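Local structure of PHD finger protein 14 (Danio rerio, 7D86) at residues Val34-Gly39 against Asp82-Glu87; Cys75-Ser80 against Ser124-Lys129; Arg92-Val97 against Arg114-Thr119; Val105-Ile110 against Ile177-Phe182; Cys131-Asp136 against Glu165-Glu170. The protein binds histone H3, preferentially in its unmodified form, through the PHD–zinc-knuckle–PHD (PZP) module contained in this chain, and represses PDGFRA expression. All coordinates share one frame; numbering follows the deposited sequence.

Contact 1 of 5, residues Val34-Gly39 against Asp82-Glu87. With ZN (zinc ion), chain E.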
# COMPACT_ATOMS: atom_id res chain seq x y z
N VAL A 34 7.80 11.92 0.17
CA VAL A 34 7.25 10.66 0.64
C VAL A 34 8.26 9.98 1.55
O VAL A 34 9.48 10.11 1.38
CB VAL A 34 6.84 9.77 -0.54
CG1 VAL A 34 8.07 9.16 -1.22
CG2 VAL A 34 5.87 8.68 -0.09
N THR A 35 7.76 9.25 2.55
CA THR A 35 8.59 8.62 3.56
C THR A 35 8.29 7.13 3.60
O THR A 35 7.13 6.72 3.53
CB THR A 35 8.34 9.23 4.95
OG1 THR A 35 6.94 9.24 5.22
CG2 THR A 35 8.88 10.66 5.00
N VAL A 36 9.34 6.32 3.72
CA VAL A 36 9.21 4.87 3.61
C VAL A 36 10.39 4.21 4.31
O VAL A 36 11.50 4.75 4.32
CB VAL A 36 9.09 4.44 2.13
CG1 VAL A 36 10.39 4.74 1.37
CG2 VAL A 36 8.72 2.96 2.02
N HIS A 37 10.13 3.06 4.94
CA HIS A 37 11.20 2.18 5.38
C HIS A 37 12.04 1.75 4.19
O HIS A 37 11.50 1.42 3.13
CB HIS A 37 10.64 0.93 6.07
CG HIS A 37 10.14 1.14 7.46
ND1 HIS A 37 8.84 0.86 7.83
CD2 HIS A 37 10.77 1.56 8.59
CE1 HIS A 37 8.68 1.11 9.12
NE2 HIS A 37 9.84 1.54 9.60
N GLU A 38 13.36 1.75 4.37
CA GLU A 38 14.24 1.08 3.42
C GLU A 38 13.73 -0.32 3.10
O GLU A 38 13.60 -0.70 1.93
CB GLU A 38 15.67 1.01 3.98
CG GLU A 38 16.41 2.32 4.04
CD GLU A 38 17.68 2.22 4.87
OE1 GLU A 38 17.70 1.41 5.82
OE2 GLU A 38 18.64 2.95 4.57
N GLY A 39 13.42 -1.10 4.15
CA GLY A 39 12.97 -2.47 3.97
C GLY A 39 11.59 -2.59 3.35
O GLY A 39 11.25 -3.66 2.84
N ASP A 82 -1.68 9.39 -3.67
CA ASP A 82 -0.71 9.52 -2.59
C ASP A 82 0.10 8.24 -2.44
O ASP A 82 -0.10 7.25 -3.17
CB ASP A 82 -1.43 9.88 -1.29
CG ASP A 82 -2.23 11.17 -1.41
OD1 ASP A 82 -1.73 12.12 -2.04
OD2 ASP A 82 -3.36 11.22 -0.88
N GLY A 83 1.04 8.25 -1.50
CA GLY A 83 1.82 7.06 -1.24
C GLY A 83 2.99 6.91 -2.20
O GLY A 83 3.33 7.81 -2.97
N ILE A 84 3.61 5.73 -2.15
CA ILE A 84 4.84 5.51 -2.89
C ILE A 84 4.60 4.39 -3.91
O ILE A 84 3.83 3.46 -3.67
CB ILE A 84 6.02 5.21 -1.93
CG1 ILE A 84 7.34 5.60 -2.59
CG2 ILE A 84 6.05 3.75 -1.49
CD1 ILE A 84 8.51 5.60 -1.64
N PHE A 85 5.26 4.53 -5.06
CA PHE A 85 4.98 3.72 -6.24
C PHE A 85 6.22 2.97 -6.71
O PHE A 85 7.35 3.38 -6.46
CB PHE A 85 4.50 4.59 -7.41
CG PHE A 85 3.17 5.24 -7.19
CD1 PHE A 85 3.07 6.40 -6.44
CD2 PHE A 85 2.03 4.71 -7.76
CE1 PHE A 85 1.85 7.01 -6.25
CE2 PHE A 85 0.80 5.32 -7.58
CZ PHE A 85 0.71 6.47 -6.81
N LYS A 86 5.96 1.85 -7.40
CA LYS A 86 6.97 1.12 -8.16
C LYS A 86 6.46 0.91 -9.58
O LYS A 86 5.25 0.81 -9.81
CB LYS A 86 7.29 -0.26 -7.54
CG LYS A 86 8.12 -0.24 -6.26
CD LYS A 86 9.61 -0.11 -6.56
CE LYS A 86 10.46 -0.41 -5.33
NZ LYS A 86 11.90 -0.14 -5.57
N GLU A 87 7.39 0.81 -10.53
CA GLU A 87 7.03 0.62 -11.93
C GLU A 87 6.70 -0.84 -12.20
O GLU A 87 7.33 -1.75 -11.64
CB GLU A 87 8.18 1.09 -12.83
CG GLU A 87 7.79 1.33 -14.27
CD GLU A 87 8.87 2.08 -15.05
OE1 GLU A 87 10.04 2.07 -14.62
OE2 GLU A 87 8.53 2.69 -16.09
ZN ZN E . 7.36 0.38 6.48
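Part of the junction between the first PHD-type zinc finger and the C2HC pre-PHD finger of the PZP module is formed by Val34 and Val36 on one side and Ile84 on the other. The contact is purely apolar, with no hydrogen bond crossing it. Ile84 CG1 stands anti to its backbone N (chi1 -154°), and the extended end of the chain carries CD1 out to the two valines, whose side chains it meets at about a right angle. CD1 lies 3.6 Å from Val34 CG1 and 3.7 Å from Val36 CG1, so one methyl group is shared by Val36 of strand 35-37 and Val34 just before it. The other branch of Val34, CG2, packs nearer the backbone of the other segment, 3.9 Å from Ile84 CB and equally near the carbonyl oxygen of Gly83. Metal sites lie close by. His37 ND1 binds a zinc ion at 2.1 Å together with Cys12, Cys15 and Cys40, while Val34 rests against Cys29 of the finger's second zinc site. Strand 35-37 pairs with strand 26-28 through backbone bonds between Val36 and Ile27, and Tyr41 of helix 38-41 touches both Val36 and Ile84. Ile84 also packs on Val96 of helix 96-101, and strand 85-87 continues from it to pair with strand 93-95.

Contact 2 of 5, residues Cys75-Ser80 against Ser124-Lys129. With ZN (zinc ion), chain C.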
# COMPACT_ATOMS: atom_id res chain seq x y z
N CYS A 75 -1.99 4.83 -9.81
CA CYS A 75 -1.88 3.40 -9.61
C CYS A 75 -2.81 2.66 -10.56
O CYS A 75 -3.95 3.07 -10.78
CB CYS A 75 -2.21 3.03 -8.15
SG CYS A 75 -1.95 1.28 -7.77
N GLU A 76 -2.32 1.55 -11.12
CA GLU A 76 -3.17 0.72 -11.95
C GLU A 76 -4.27 0.03 -11.15
O GLU A 76 -5.23 -0.47 -11.74
CB GLU A 76 -2.34 -0.34 -12.67
CG GLU A 76 -1.34 0.24 -13.68
CD GLU A 76 -2.03 1.04 -14.76
OE1 GLU A 76 -2.97 0.51 -15.40
OE2 GLU A 76 -1.64 2.21 -14.98
N LEU A 77 -4.15 -0.00 -9.82
CA LEU A 77 -4.98 -0.86 -9.00
C LEU A 77 -5.89 -0.11 -8.04
O LEU A 77 -6.68 -0.76 -7.34
CB LEU A 77 -4.11 -1.84 -8.20
CG LEU A 77 -3.10 -2.70 -8.96
CD1 LEU A 77 -2.25 -3.47 -7.96
CD2 LEU A 77 -3.79 -3.66 -9.93
N CYS A 78 -5.79 1.21 -7.97
CA CYS A 78 -6.56 1.99 -7.01
C CYS A 78 -6.57 3.44 -7.45
O CYS A 78 -5.73 3.85 -8.28
CB CYS A 78 -5.98 1.86 -5.59
SG CYS A 78 -4.59 2.99 -5.32
N PRO A 79 -7.49 4.26 -6.94
CA PRO A 79 -7.57 5.66 -7.37
C PRO A 79 -6.68 6.63 -6.61
O PRO A 79 -6.61 7.81 -7.01
CB PRO A 79 -9.05 6.00 -7.14
CG PRO A 79 -9.44 5.15 -5.97
CD PRO A 79 -8.68 3.85 -6.15
N SER A 80 -6.00 6.20 -5.56
CA SER A 80 -5.18 7.10 -4.77
C SER A 80 -3.94 7.54 -5.55
O SER A 80 -3.29 6.73 -6.22
CB SER A 80 -4.74 6.43 -3.47
OG SER A 80 -3.77 7.22 -2.80
N SER A 124 -7.61 -8.91 -15.56
CA SER A 124 -9.01 -9.25 -15.73
C SER A 124 -9.85 -8.87 -14.52
O SER A 124 -11.08 -8.95 -14.60
CB SER A 124 -9.15 -10.76 -16.01
OG SER A 124 -8.78 -11.51 -14.86
N LYS A 125 -9.23 -8.47 -13.41
CA LYS A 125 -9.98 -8.08 -12.22
C LYS A 125 -10.32 -6.60 -12.18
O LYS A 125 -11.13 -6.20 -11.34
CB LYS A 125 -9.19 -8.41 -10.94
CG LYS A 125 -8.79 -9.87 -10.79
CD LYS A 125 -9.97 -10.74 -10.43
CE LYS A 125 -9.56 -12.19 -10.36
NZ LYS A 125 -10.73 -13.10 -10.31
N TYR A 126 -9.73 -5.77 -13.05
CA TYR A 126 -9.96 -4.33 -12.98
C TYR A 126 -11.44 -4.01 -13.09
O TYR A 126 -12.12 -4.49 -14.01
CB TYR A 126 -9.19 -3.59 -14.08
CG TYR A 126 -7.68 -3.55 -13.97
CD1 TYR A 126 -6.96 -4.54 -13.29
CD2 TYR A 126 -6.96 -2.52 -14.57
CE1 TYR A 126 -5.57 -4.49 -13.21
CE2 TYR A 126 -5.57 -2.46 -14.49
CZ TYR A 126 -4.89 -3.45 -13.81
OH TYR A 126 -3.51 -3.38 -13.74
N GLY A 127 -11.95 -3.21 -12.16
CA GLY A 127 -13.34 -2.80 -12.18
C GLY A 127 -14.35 -3.86 -11.83
O GLY A 127 -15.55 -3.60 -11.96
N ALA A 128 -13.92 -5.04 -11.38
CA ALA A 128 -14.86 -6.13 -11.12
C ALA A 128 -15.73 -5.88 -9.90
O ALA A 128 -16.89 -6.32 -9.86
CB ALA A 128 -14.11 -7.45 -10.96
N LYS A 129 -15.20 -5.21 -8.88
CA LYS A 129 -15.90 -4.97 -7.63
C LYS A 129 -16.05 -3.48 -7.38
O LYS A 129 -15.34 -2.66 -7.98
CB LYS A 129 -15.16 -5.62 -6.45
CG LYS A 129 -15.11 -7.14 -6.50
CD LYS A 129 -16.47 -7.73 -6.18
CE LYS A 129 -16.62 -9.14 -6.74
NZ LYS A 129 -15.48 -10.01 -6.38
ZN ZN C . -2.76 1.68 -5.56
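A backbone carbonyl oxygen, that of Glu76, sits over one face of the Tyr126 ring, 3.4 Å from CE2. Glu76 belongs to the zinc knuckle of the C2HC pre-PHD finger, the Cys-X-X-Cys turn in which Cys75 and Cys78 bind one zinc ion together with His95 and Cys98. Tyr126 comes from a type II beta turn running from Lys125 to Ala128. The tyrosine lies across the outside of the knuckle: its hydroxyl reaches Glu76 CB (OH to CB 3.4 Å), and its CE1 meets Leu77 CD2 at 3.8 Å. Leu77 CG lies beside the backbone N (chi1 -53°), and from there its CD2 branch reaches the ring. The bent Glu76 chain keeps its carboxylate near the ring, the two planes 37° apart. Leu118 and Val144 also pack on Tyr126, so the ring sits between the knuckle, the segment before helix 120-123 and a loop of the second PHD finger. Besides binding the metal, the sulfur atoms accept backbone N-H groups of the knuckle: Leu77 N donates to Cys75 SG at 3.3 Å with an N-H...S angle of 158°, while the corresponding bond from Ser80 N to Cys78 SG is weak.

Contact 3 of 5, residues Arg92-Val97 against Arg114-Thr119. With ZN (zinc ion), chain C.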
# COMPACT_ATOMS: atom_id res chain seq x y z
N ARG A 92 3.93 0.80 -16.39
CA ARG A 92 2.95 1.54 -15.61
C ARG A 92 3.38 1.52 -14.15
O ARG A 92 4.47 1.07 -13.81
CB ARG A 92 1.55 0.97 -15.85
CG ARG A 92 1.11 1.13 -17.30
CD ARG A 92 -0.30 0.63 -17.55
NE ARG A 92 -0.68 0.77 -18.95
CZ ARG A 92 -0.36 -0.11 -19.89
NH1 ARG A 92 -0.73 0.08 -21.15
NH2 ARG A 92 0.36 -1.18 -19.57
N TRP A 93 2.51 2.02 -13.27
CA TRP A 93 2.86 2.24 -11.88
C TRP A 93 1.80 1.66 -10.96
O TRP A 93 0.61 1.69 -11.27
CB TRP A 93 3.04 3.74 -11.61
CG TRP A 93 4.17 4.32 -12.41
CD1 TRP A 93 4.11 4.82 -13.69
CD2 TRP A 93 5.53 4.44 -12.00
NE1 TRP A 93 5.36 5.24 -14.09
CE2 TRP A 93 6.25 5.02 -13.06
CE3 TRP A 93 6.21 4.12 -10.82
CZ2 TRP A 93 7.61 5.29 -12.99
CZ3 TRP A 93 7.56 4.38 -10.74
CH2 TRP A 93 8.25 4.96 -11.82
N VAL A 94 2.26 1.12 -9.83
CA VAL A 94 1.37 0.64 -8.78
C VAL A 94 1.95 1.04 -7.42
O VAL A 94 3.17 1.15 -7.26
CB VAL A 94 1.16 -0.89 -8.84
CG1 VAL A 94 0.39 -1.28 -10.10
CG2 VAL A 94 2.49 -1.62 -8.79
N HIS A 95 1.07 1.25 -6.44
CA HIS A 95 1.53 1.41 -5.07
C HIS A 95 2.28 0.16 -4.60
O HIS A 95 1.89 -0.97 -4.92
CB HIS A 95 0.37 1.66 -4.10
CG HIS A 95 -0.30 2.98 -4.28
ND1 HIS A 95 -1.56 3.10 -4.82
CD2 HIS A 95 0.12 4.24 -4.01
CE1 HIS A 95 -1.89 4.38 -4.87
NE2 HIS A 95 -0.89 5.09 -4.39
N VAL A 96 3.34 0.37 -3.83
CA VAL A 96 3.94 -0.74 -3.11
C VAL A 96 2.89 -1.44 -2.26
O VAL A 96 2.81 -2.67 -2.22
CB VAL A 96 5.13 -0.25 -2.25
CG1 VAL A 96 5.54 -1.33 -1.26
CG2 VAL A 96 6.30 0.16 -3.14
N VAL A 97 2.04 -0.67 -1.57
CA VAL A 97 1.06 -1.29 -0.68
C VAL A 97 0.03 -2.09 -1.48
O VAL A 97 -0.37 -3.18 -1.08
CB VAL A 97 0.41 -0.23 0.23
CG1 VAL A 97 -0.57 0.64 -0.52
CG2 VAL A 97 -0.25 -0.90 1.42
N ARG A 114 13.38 -5.66 -8.99
CA ARG A 114 12.83 -5.87 -10.32
C ARG A 114 11.37 -5.42 -10.33
O ARG A 114 10.74 -5.33 -9.28
CB ARG A 114 12.97 -7.33 -10.77
CG ARG A 114 12.25 -8.37 -9.95
CD ARG A 114 12.35 -9.70 -10.67
NE ARG A 114 11.87 -10.83 -9.88
CZ ARG A 114 11.92 -12.09 -10.30
NH1 ARG A 114 12.43 -12.37 -11.49
NH2 ARG A 114 11.46 -13.07 -9.53
N PRO A 115 10.83 -5.10 -11.51
CA PRO A 115 9.51 -4.46 -11.56
C PRO A 115 8.40 -5.36 -11.07
O PRO A 115 8.50 -6.58 -11.04
CB PRO A 115 9.33 -4.14 -13.05
CG PRO A 115 10.70 -4.15 -13.63
CD PRO A 115 11.46 -5.16 -12.84
N VAL A 116 7.30 -4.71 -10.67
CA VAL A 116 6.08 -5.44 -10.36
C VAL A 116 5.55 -6.08 -11.63
O VAL A 116 5.43 -5.43 -12.68
CB VAL A 116 5.04 -4.49 -9.74
CG1 VAL A 116 3.78 -5.28 -9.35
CG2 VAL A 116 5.63 -3.77 -8.54
N THR A 117 5.24 -7.37 -11.56
CA THR A 117 4.68 -8.11 -12.68
C THR A 117 3.20 -8.36 -12.42
O THR A 117 2.84 -9.02 -11.44
CB THR A 117 5.40 -9.44 -12.90
OG1 THR A 117 6.80 -9.21 -13.12
CG2 THR A 117 4.82 -10.16 -14.11
N LEU A 118 2.35 -7.82 -13.29
CA LEU A 118 0.92 -8.07 -13.26
C LEU A 118 0.57 -9.09 -14.33
O LEU A 118 1.07 -9.03 -15.46
CB LEU A 118 0.13 -6.78 -13.48
CG LEU A 118 0.52 -5.61 -12.56
CD1 LEU A 118 -0.39 -4.42 -12.79
CD2 LEU A 118 0.49 -6.04 -11.10
N THR A 119 -0.31 -10.03 -13.97
CA THR A 119 -0.69 -11.13 -14.84
C THR A 119 -2.00 -10.84 -15.54
O THR A 119 -2.73 -9.90 -15.21
CB THR A 119 -0.82 -12.41 -14.02
OG1 THR A 119 -1.92 -12.26 -13.11
CG2 THR A 119 0.45 -12.66 -13.23
ZN ZN C . -2.76 1.68 -5.56
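Val94 overlaps Val116 through its CG2 methyl, which touches both branches of the partner, 3.8 Å from Val116 CG2 and 3.9 Å from Val116 CG1. This CG2 lies between the backbone N and the carbonyl carbon of Val94, whereas CG1 is turned beside the N (chi1 -67°). The split lets one valine serve two partners, because CG1 approaches Leu118 CD1, more loosely, at 4.2 Å. All three side chains are buried. Val94 belongs to strand 93-95 of the C2HC pre-PHD finger, and the residues it meets lie in the irregular segment 114-119 that leads to helix 120-123. The next residue, His95, points the other way and binds the zinc ion through ND1 at 2.0 Å; it is also the N-cap of helix 96-101. Its NE2 is hydrogen-bonded to the carbonyl oxygen of Asp82, which should fix the rotation of the imidazole in the metal site. Val94 also packs on Cys75 and Leu77, so the apolar cluster extends to the zinc knuckle. Segment 114-119 is tied to the finger by backbone hydrogen bonds of Val116 with Glu87 and Asp89. Across the contact itself there is no polar bond: directional restraint comes from the metal and the backbone pairing, and the apolar packing of Val94 with Val116, and more loosely with Leu118, lies on the face of strand 93-95 turned away from the His95 side chain.

Contact 4 of 5, residues Val105-Ile110 against Ile177-Phe182. With MG (magnesium ion), chain G.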
# COMPACT_ATOMS: atom_id res chain seq x y z
N VAL A 105 -0.07 -10.96 -7.16
CA VAL A 105 1.07 -10.10 -7.45
C VAL A 105 2.29 -10.68 -6.75
O VAL A 105 2.24 -11.00 -5.56
CB VAL A 105 0.80 -8.65 -7.00
CG1 VAL A 105 1.98 -7.77 -7.34
CG2 VAL A 105 -0.47 -8.11 -7.65
N ALA A 106 3.38 -10.85 -7.49
CA ALA A 106 4.64 -11.32 -6.91
C ALA A 106 5.34 -10.11 -6.32
O ALA A 106 6.16 -9.46 -6.98
CB ALA A 106 5.50 -12.04 -7.94
N PHE A 107 5.02 -9.79 -5.07
CA PHE A 107 5.48 -8.54 -4.47
C PHE A 107 6.93 -8.61 -4.02
O PHE A 107 7.55 -7.56 -3.82
CB PHE A 107 4.58 -8.13 -3.29
CG PHE A 107 4.23 -9.26 -2.36
CD1 PHE A 107 5.14 -9.70 -1.41
CD2 PHE A 107 2.98 -9.85 -2.41
CE1 PHE A 107 4.82 -10.73 -0.55
CE2 PHE A 107 2.65 -10.88 -1.54
CZ PHE A 107 3.57 -11.32 -0.61
N GLY A 108 7.49 -9.81 -3.86
CA GLY A 108 8.91 -9.92 -3.59
C GLY A 108 9.81 -9.42 -4.70
O GLY A 108 11.04 -9.47 -4.55
N ASP A 109 9.24 -8.96 -5.82
CA ASP A 109 10.05 -8.47 -6.93
C ASP A 109 10.86 -7.25 -6.53
O ASP A 109 12.05 -7.14 -6.85
CB ASP A 109 9.16 -8.15 -8.13
CG ASP A 109 8.59 -9.39 -8.78
OD1 ASP A 109 9.14 -10.49 -8.58
OD2 ASP A 109 7.58 -9.26 -9.50
N ILE A 110 10.23 -6.31 -5.81
CA ILE A 110 10.91 -5.07 -5.47
C ILE A 110 12.07 -5.32 -4.51
O ILE A 110 13.08 -4.61 -4.55
CB ILE A 110 9.91 -4.05 -4.90
CG1 ILE A 110 9.28 -4.57 -3.60
CG2 ILE A 110 8.83 -3.75 -5.92
CD1 ILE A 110 9.87 -3.96 -2.35
N ILE A 177 2.78 -17.16 9.21
CA ILE A 177 1.69 -17.16 8.24
C ILE A 177 2.30 -16.97 6.86
O ILE A 177 3.07 -16.03 6.65
CB ILE A 177 0.66 -16.06 8.56
CG1 ILE A 177 0.11 -16.25 9.98
CG2 ILE A 177 -0.46 -16.04 7.53
CD1 ILE A 177 -1.03 -15.34 10.34
N ALA A 178 1.96 -17.87 5.93
CA ALA A 178 2.64 -17.91 4.63
C ALA A 178 2.47 -16.61 3.86
O ALA A 178 3.43 -16.07 3.31
CB ALA A 178 2.14 -19.10 3.80
N ASP A 179 1.24 -16.08 3.82
CA ASP A 179 0.93 -14.75 3.32
C ASP A 179 0.67 -13.87 4.54
O ASP A 179 -0.43 -13.90 5.10
CB ASP A 179 -0.30 -14.78 2.40
CG ASP A 179 -0.65 -13.40 1.77
OD1 ASP A 179 0.06 -12.39 1.93
OD2 ASP A 179 -1.69 -13.34 1.08
N PRO A 180 1.66 -13.11 5.02
CA PRO A 180 1.47 -12.35 6.26
C PRO A 180 0.60 -11.11 6.11
O PRO A 180 0.27 -10.48 7.12
CB PRO A 180 2.90 -11.97 6.65
CG PRO A 180 3.63 -11.88 5.35
CD PRO A 180 3.00 -12.92 4.45
N PHE A 181 0.21 -10.73 4.90
CA PHE A 181 -0.53 -9.49 4.69
C PHE A 181 -2.02 -9.79 4.66
O PHE A 181 -2.49 -10.53 3.79
CB PHE A 181 -0.08 -8.81 3.40
CG PHE A 181 1.36 -8.42 3.42
CD1 PHE A 181 1.78 -7.28 4.09
CD2 PHE A 181 2.32 -9.20 2.78
CE1 PHE A 181 3.11 -6.92 4.11
CE2 PHE A 181 3.65 -8.84 2.80
CZ PHE A 181 4.05 -7.69 3.48
N PHE A 182 -2.77 -9.20 5.59
CA PHE A 182 -4.21 -9.42 5.63
C PHE A 182 -4.92 -8.12 5.97
O PHE A 182 -4.31 -7.15 6.45
CB PHE A 182 -4.58 -10.53 6.62
CG PHE A 182 -4.15 -10.25 8.03
CD1 PHE A 182 -2.86 -10.51 8.45
CD2 PHE A 182 -5.06 -9.73 8.95
CE1 PHE A 182 -2.47 -10.26 9.75
CE2 PHE A 182 -4.67 -9.48 10.25
CZ PHE A 182 -3.38 -9.74 10.65
MG MG G . -1.82 -11.75 -0.05
O HOH W 1 -2.88 -10.65 1.37
O HOH W 2 -0.09 -10.77 0.39
O HOH W 3 -1.01 -12.93 -1.57
O HOH W 4 -2.05 -10.37 -1.58
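This is a small aromatic contact at the protein surface, in which Phe107, on the loop after helix 96-101, meets Phe181 at the start of strand 181-183 in the second PHD finger. The rings form a T-shaped (edge-to-face) pair, with the edge of Phe181 directed at the face of Phe107; their centroids are 5.5 Å apart and their planes stand at 82°. The nearest carbons are Phe107 CE1 and Phe181 CE2, 4.0 Å apart. Phe107 holds its ring between the backbone N and the carbonyl carbon (chi1 45°), directing it across to the other segment, and both rings also rest on Leu100. Beside the pair lies a hydrated magnesium ion, bound by Asp179 OD2 at 2.0 Å and by four waters. One of these, water 1, donates a hydrogen bond to the Phe181 carbonyl oxygen, so the ion is bound by the loop before the strand, and through a water it reaches the strand's first residue. Phe181 makes a further edge-to-face contact with Tyr101 of helix 96-101. Aromatic residues thus connect the C2HC part to the strand pair of the following PHD finger, an arrangement in keeping with the extended PHD domain, where the two fingers are fused into one unit.

Contact 5 of 5, residues Cys131-Asp136 against Glu165-Glu170. With ZN (zinc ion), chain D; EDO (1,2-ethanediol), chain H.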
# COMPACT_ATOMS: atom_id res chain seq x y z
N CYS A 131 -15.65 -0.59 -4.54
CA CYS A 131 -15.02 -0.31 -3.26
C CYS A 131 -16.03 0.32 -2.31
O CYS A 131 -16.64 1.35 -2.63
CB CYS A 131 -13.81 0.60 -3.43
SG CYS A 131 -13.10 1.19 -1.88
N SER A 132 -16.21 -0.28 -1.14
CA SER A 132 -17.17 0.23 -0.18
C SER A 132 -16.62 1.38 0.66
O SER A 132 -17.38 1.99 1.42
CB SER A 132 -17.62 -0.89 0.76
OG SER A 132 -16.50 -1.43 1.45
N LEU A 133 -15.33 1.70 0.53
CA LEU A 133 -14.71 2.73 1.35
C LEU A 133 -14.32 3.99 0.58
O LEU A 133 -13.70 4.88 1.17
CB LEU A 133 -13.47 2.16 2.04
CG LEU A 133 -13.75 1.04 3.03
CD1 LEU A 133 -12.44 0.49 3.57
CD2 LEU A 133 -14.62 1.57 4.15
N CYS A 134 -14.66 4.09 -0.70
CA CYS A 134 -14.15 5.18 -1.52
C CYS A 134 -14.72 6.52 -1.07
O CYS A 134 -15.92 6.66 -0.85
CB CYS A 134 -14.49 4.94 -3.00
SG CYS A 134 -13.06 4.53 -4.05
N GLU A 135 -13.84 7.52 -0.92
CA GLU A 135 -14.30 8.86 -0.60
C GLU A 135 -15.00 9.51 -1.79
O GLU A 135 -15.97 10.25 -1.63
CB GLU A 135 -13.13 9.73 -0.14
CG GLU A 135 -12.31 9.13 0.98
CD GLU A 135 -10.98 9.82 1.16
OE1 GLU A 135 -10.97 10.99 1.60
OE2 GLU A 135 -9.94 9.20 0.85
N ASP A 136 -14.51 9.22 -2.99
CA ASP A 136 -15.04 9.80 -4.22
C ASP A 136 -15.80 8.72 -4.97
O ASP A 136 -15.21 7.75 -5.45
CB ASP A 136 -13.91 10.38 -5.07
CG ASP A 136 -14.41 11.28 -6.17
OD1 ASP A 136 -15.45 10.98 -6.78
OD2 ASP A 136 -13.74 12.30 -6.42
N GLU A 165 -8.26 3.75 6.37
CA GLU A 165 -9.13 3.43 7.50
C GLU A 165 -8.45 2.57 8.56
O GLU A 165 -9.11 2.17 9.53
CB GLU A 165 -10.40 2.74 6.99
CG GLU A 165 -11.31 3.64 6.17
CD GLU A 165 -11.92 4.76 7.00
OE1 GLU A 165 -12.03 4.61 8.24
OE2 GLU A 165 -12.30 5.80 6.42
N GLY A 166 -7.16 2.30 8.41
CA GLY A 166 -6.42 1.55 9.41
C GLY A 166 -6.68 0.05 9.37
O GLY A 166 -6.58 -0.62 10.40
N LEU A 167 -7.01 -0.49 8.21
CA LEU A 167 -7.51 -1.86 8.10
C LEU A 167 -6.48 -2.86 7.61
O LEU A 167 -6.75 -4.07 7.62
CB LEU A 167 -8.73 -1.89 7.17
CG LEU A 167 -9.87 -0.95 7.58
CD1 LEU A 167 -11.02 -1.06 6.59
CD2 LEU A 167 -10.35 -1.29 8.98
N LEU A 168 -5.30 -2.42 7.17
CA LEU A 168 -4.28 -3.32 6.65
C LEU A 168 -3.35 -3.74 7.77
O LEU A 168 -2.88 -2.90 8.55
CB LEU A 168 -3.47 -2.65 5.53
CG LEU A 168 -4.24 -2.08 4.34
CD1 LEU A 168 -3.26 -1.51 3.31
CD2 LEU A 168 -5.13 -3.15 3.71
N SER A 169 -3.07 -5.04 7.84
CA SER A 169 -2.19 -5.60 8.85
C SER A 169 -1.13 -6.47 8.20
O SER A 169 -1.33 -7.03 7.12
CB SER A 169 -2.98 -6.44 9.89
OG SER A 169 -3.99 -5.69 10.52
N GLU A 170 0.00 -6.59 8.88
CA GLU A 170 1.04 -7.55 8.51
C GLU A 170 1.34 -8.40 9.73
O GLU A 170 1.68 -7.86 10.79
CB GLU A 170 2.30 -6.85 8.01
CG GLU A 170 3.42 -7.82 7.62
CD GLU A 170 4.68 -7.11 7.14
OE1 GLU A 170 5.60 -7.80 6.64
OE2 GLU A 170 4.76 -5.87 7.25
ZN ZN D . -11.80 2.93 -2.85
C1 EDO H . -10.07 7.65 -2.61
O1 EDO H . -10.86 7.32 -1.47
C2 EDO H . -10.96 8.36 -3.63
O2 EDO H . -12.13 7.55 -3.84
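The flat group among the touching side chains is the Glu165 carboxylate, and it takes no part in the apolar contact: the methylene CG of Glu165 meets Leu133 CD1 at 4.2 Å, while OE1 is turned to a salt bridge with Arg194 on helix 191-204. No aromatic ring crosses this contact. Its centre is instead a tip-to-tip meeting of two leucines, Leu133 CD1 and Leu167 CD1, 3.7 Å apart. Both have CG beside the backbone N and an extended end (chi2 176° in Leu133), so each pushes a methyl toward the other. Leu133 also rests on Cys161 and Phe157. It is the second intervening residue of a zinc knuckle: Cys131 SG and Cys134 SG each bind the zinc ion at 2.4 Å, with His158 and Cys161 completing the site, and Leu133 N donates to Cys131 SG at 3.3 Å. Past the knuckle, Glu135 N and Asp136 N hydrogen-bond to the two hydroxyls of an ethanediol, probably from the crystallisation liquor. On the partner side, Gly166, with positive phi, forms a Schellman motif at the C-terminal end of helix 159-164. The knuckle is thereby packed against the turn between helix 159-164 and strand 168-170, within the zinc-binding core of the second PHD finger.

How the contacts relate
Contact 3 is the fully buried member of the set and contact 4 the surface one; contacts 1, 2 and 5 are partly buried. Contacts 1 and 3 share the sheet of strands 85-87 and 93-95, while contacts 4 and 5 share that of strands 168-170 and 181-183. Contacts 2 and 3 converge on one zinc ion. Chemistry follows place: aliphatic methyls carry contacts 1, 3 and 5, whereas contact 2 sets a carbonyl over a tyrosine and contact 4 pairs two phenylalanines beside a hydrated magnesium ion. Contact 1 alone reaches into the first PHD finger; the other four lie within the extended PHD part. Contacts 3 and 5, about 20 Å apart between centres, still touch through Val97 and Leu168.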